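Local structure of mannose-specific lectin 2 chain 1 (Colocasia esculenta, 5T1X) at residues 56-61 / 78-83. The protein binds mannose as a GNA-related, bulb-type lectin and agglutinates rabbit erythrocytes, working as a heterotetramer of two kinds of chain. Numbering follows the deposited sequence.
Sequences TDYGEL and SVKGNY
One face of the Tyr83 ring carries the backbone of Tyr58 and Gly59: Gly59 CA sits 3.6 Å from the ring centroid, 19° off the normal, a CH-pi contact, with Tyr58 C shifted toward the rim. Gly59 has a positive phi, a region that favours glycine. At the edge of the same ring, in its plane, lies Val79 O, which accepts a 2.6 Å hydrogen bond from Tyr83 OH on a lone pair; the bond orients the hydroxyl and ties the far end of the ring to the 78-83 backbone. The Tyr58 ring has Ser78 O at its edge, 3.4 Å from CD1, while the methylenes of Lys80 slant past its outer end, Lys80 CB 3.7 Å from Tyr58 CE1. With CG anti to the backbone N (chi1 -167°) and the rest extended, Lys80 runs alongside Asp57, although their charged ends do not meet. Two backbone bonds join the loops, Gly81 N to Asp57 O at 2.8 Å and Ser78 N to Tyr58 O at 2.9 Å; Lys80 CA adds a C-H...O contact to Asp57 O. A water links Asp57 OD1 with Gly81 O. Residues 56-59 form a type I turn; Thr56 OG1 accepts from Tyr58 N, an ST turn, and also from Glu60 N just beyond it. The turn connects antiparallel strands 52-55 and 61-64 of one sheet of the bulb-type lectin domain, and 78-83 leads from strand 70-73 of that sheet into strand 84-88 of another; Tyr83 also packs on Leu55, on Pro98 of strand 92-103 and on Ile105 of the partner chain.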
loop_
_atom_site.group_PDB
_atom_site.type_symbol
_atom_site.label_atom_id
_atom_site.label_comp_id
_atom_site.label_asym_id
_atom_site.label_seq_id
_atom_site.Cartn_x
_atom_site.Cartn_y
_atom_site.Cartn_z
ATOM N N THR A 56 -5.882 -12.851 -3.802
ATOM C CA THR A 56 -6.179 -13.182 -5.205
ATOM C C THR A 56 -6.049 -11.956 -6.115
ATOM O O THR A 56 -5.965 -10.818 -5.640
ATOM C CB THR A 56 -7.574 -13.818 -5.363
ATOM O OG1 THR A 56 -8.598 -12.831 -5.217
ATOM C CG2 THR A 56 -7.810 -14.972 -4.417
ATOM N N ASP A 57 -6.064 -12.207 -7.442
ATOM C CA ASP A 57 -6.002 -11.168 -8.475
ATOM C C ASP A 57 -7.316 -10.379 -8.534
ATOM O O ASP A 57 -7.410 -9.428 -9.300
ATOM C CB ASP A 57 -5.676 -11.790 -9.845
ATOM C CG ASP A 57 -4.301 -12.434 -9.935
ATOM O OD1 ASP A 57 -3.418 -12.075 -9.119
ATOM O OD2 ASP A 57 -4.095 -13.269 -10.846
ATOM N N TYR A 58 -8.299 -10.734 -7.689
ATOM C CA TYR A 58 -9.583 -10.036 -7.578
ATOM C C TYR A 58 -9.693 -9.317 -6.215
ATOM O O TYR A 58 -10.735 -8.738 -5.897
ATOM C CB TYR A 58 -10.753 -11.000 -7.809
ATOM C CG TYR A 58 -10.704 -11.644 -9.176
ATOM C CD1 TYR A 58 -11.315 -11.046 -10.274
ATOM C CD2 TYR A 58 -10.037 -12.851 -9.376
ATOM C CE1 TYR A 58 -11.255 -11.625 -11.541
ATOM C CE2 TYR A 58 -9.957 -13.431 -10.641
ATOM C CZ TYR A 58 -10.564 -12.812 -11.721
ATOM O OH TYR A 58 -10.507 -13.396 -12.961
ATOM N N GLY A 59 -8.601 -9.332 -5.452
ATOM C CA GLY A 59 -8.497 -8.644 -4.169
ATOM C C GLY A 59 -9.113 -9.349 -2.984
ATOM O O GLY A 59 -9.420 -8.708 -1.979
ATOM N N GLU A 60 -9.269 -10.673 -3.073
ATOM C CA GLU A 60 -9.838 -11.437 -1.980
ATOM C C GLU A 60 -8.725 -12.036 -1.128
ATOM O O GLU A 60 -7.813 -12.674 -1.666
ATOM C CB GLU A 60 -10.743 -12.546 -2.543
ATOM C CG GLU A 60 -11.676 -13.174 -1.525
ATOM C CD GLU A 60 -12.687 -14.140 -2.121
ATOM O OE1 GLU A 60 -12.491 -14.596 -3.270
ATOM O OE2 GLU A 60 -13.688 -14.437 -1.432
ATOM N N LEU A 61 -8.781 -11.812 0.198
ATOM C CA LEU A 61 -7.843 -12.454 1.129
ATOM C C LEU A 61 -8.269 -13.909 1.310
ATOM O O LEU A 61 -9.467 -14.167 1.454
ATOM C CB LEU A 61 -7.813 -11.734 2.483
ATOM C CG LEU A 61 -7.092 -10.387 2.525
ATOM C CD1 LEU A 61 -7.482 -9.634 3.767
ATOM C CD2 LEU A 61 -5.569 -10.558 2.492
ATOM N N SER A 78 -13.213 -7.510 -6.598
ATOM C CA SER A 78 -13.353 -6.481 -7.622
ATOM C C SER A 78 -12.791 -7.033 -8.955
ATOM O O SER A 78 -12.803 -8.251 -9.150
ATOM C CB SER A 78 -12.690 -5.177 -7.170
ATOM O OG SER A 78 -12.975 -4.121 -8.070
ATOM N N VAL A 79 -12.357 -6.166 -9.883
ATOM C CA VAL A 79 -11.856 -6.587 -11.206
ATOM C C VAL A 79 -10.491 -7.276 -11.115
ATOM O O VAL A 79 -9.771 -7.087 -10.138
ATOM C CB VAL A 79 -11.790 -5.410 -12.211
ATOM C CG1 VAL A 79 -13.186 -4.893 -12.536
ATOM C CG2 VAL A 79 -10.887 -4.279 -11.707
ATOM N N LYS A 80 -10.119 -8.049 -12.150
ATOM C CA LYS A 80 -8.804 -8.693 -12.167
ATOM C C LYS A 80 -7.732 -7.626 -12.285
ATOM O O LYS A 80 -7.838 -6.714 -13.108
ATOM C CB LYS A 80 -8.689 -9.718 -13.303
ATOM C CG LYS A 80 -7.481 -10.627 -13.188
ATOM C CD LYS A 80 -7.437 -11.612 -14.345
ATOM C CE LYS A 80 -6.406 -12.689 -14.107
ATOM N NZ LYS A 80 -6.381 -13.683 -15.211
ATOM N N GLY A 81 -6.738 -7.720 -11.422
ATOM C CA GLY A 81 -5.647 -6.759 -11.398
ATOM C C GLY A 81 -4.722 -6.998 -10.230
ATOM O O GLY A 81 -4.665 -8.111 -9.699
ATOM N N ASN A 82 -3.987 -5.943 -9.844
ATOM C CA ASN A 82 -3.003 -5.958 -8.755
ATOM C C ASN A 82 -3.581 -5.289 -7.529
ATOM O O ASN A 82 -4.026 -4.142 -7.606
ATOM C CB ASN A 82 -1.712 -5.240 -9.189
ATOM C CG ASN A 82 -1.041 -5.835 -10.405
ATOM O OD1 ASN A 82 -0.841 -7.040 -10.507
ATOM N ND2 ASN A 82 -0.657 -4.990 -11.346
ATOM N N TYR A 83 -3.561 -6.004 -6.397
ATOM C CA TYR A 83 -4.132 -5.517 -5.144
ATOM C C TYR A 83 -3.083 -5.476 -4.051
ATOM O O TYR A 83 -2.029 -6.106 -4.172
ATOM C CB TYR A 83 -5.309 -6.424 -4.722
ATOM C CG TYR A 83 -6.529 -6.230 -5.597
ATOM C CD1 TYR A 83 -7.578 -5.416 -5.189
ATOM C CD2 TYR A 83 -6.622 -6.839 -6.847
ATOM C CE1 TYR A 83 -8.679 -5.187 -6.012
ATOM C CE2 TYR A 83 -7.705 -6.594 -7.693
ATOM C CZ TYR A 83 -8.731 -5.765 -7.267
ATOM O OH TYR A 83 -9.807 -5.507 -8.071
HETATM O O HOH W 1 -2.325 -9.625 -9.276
#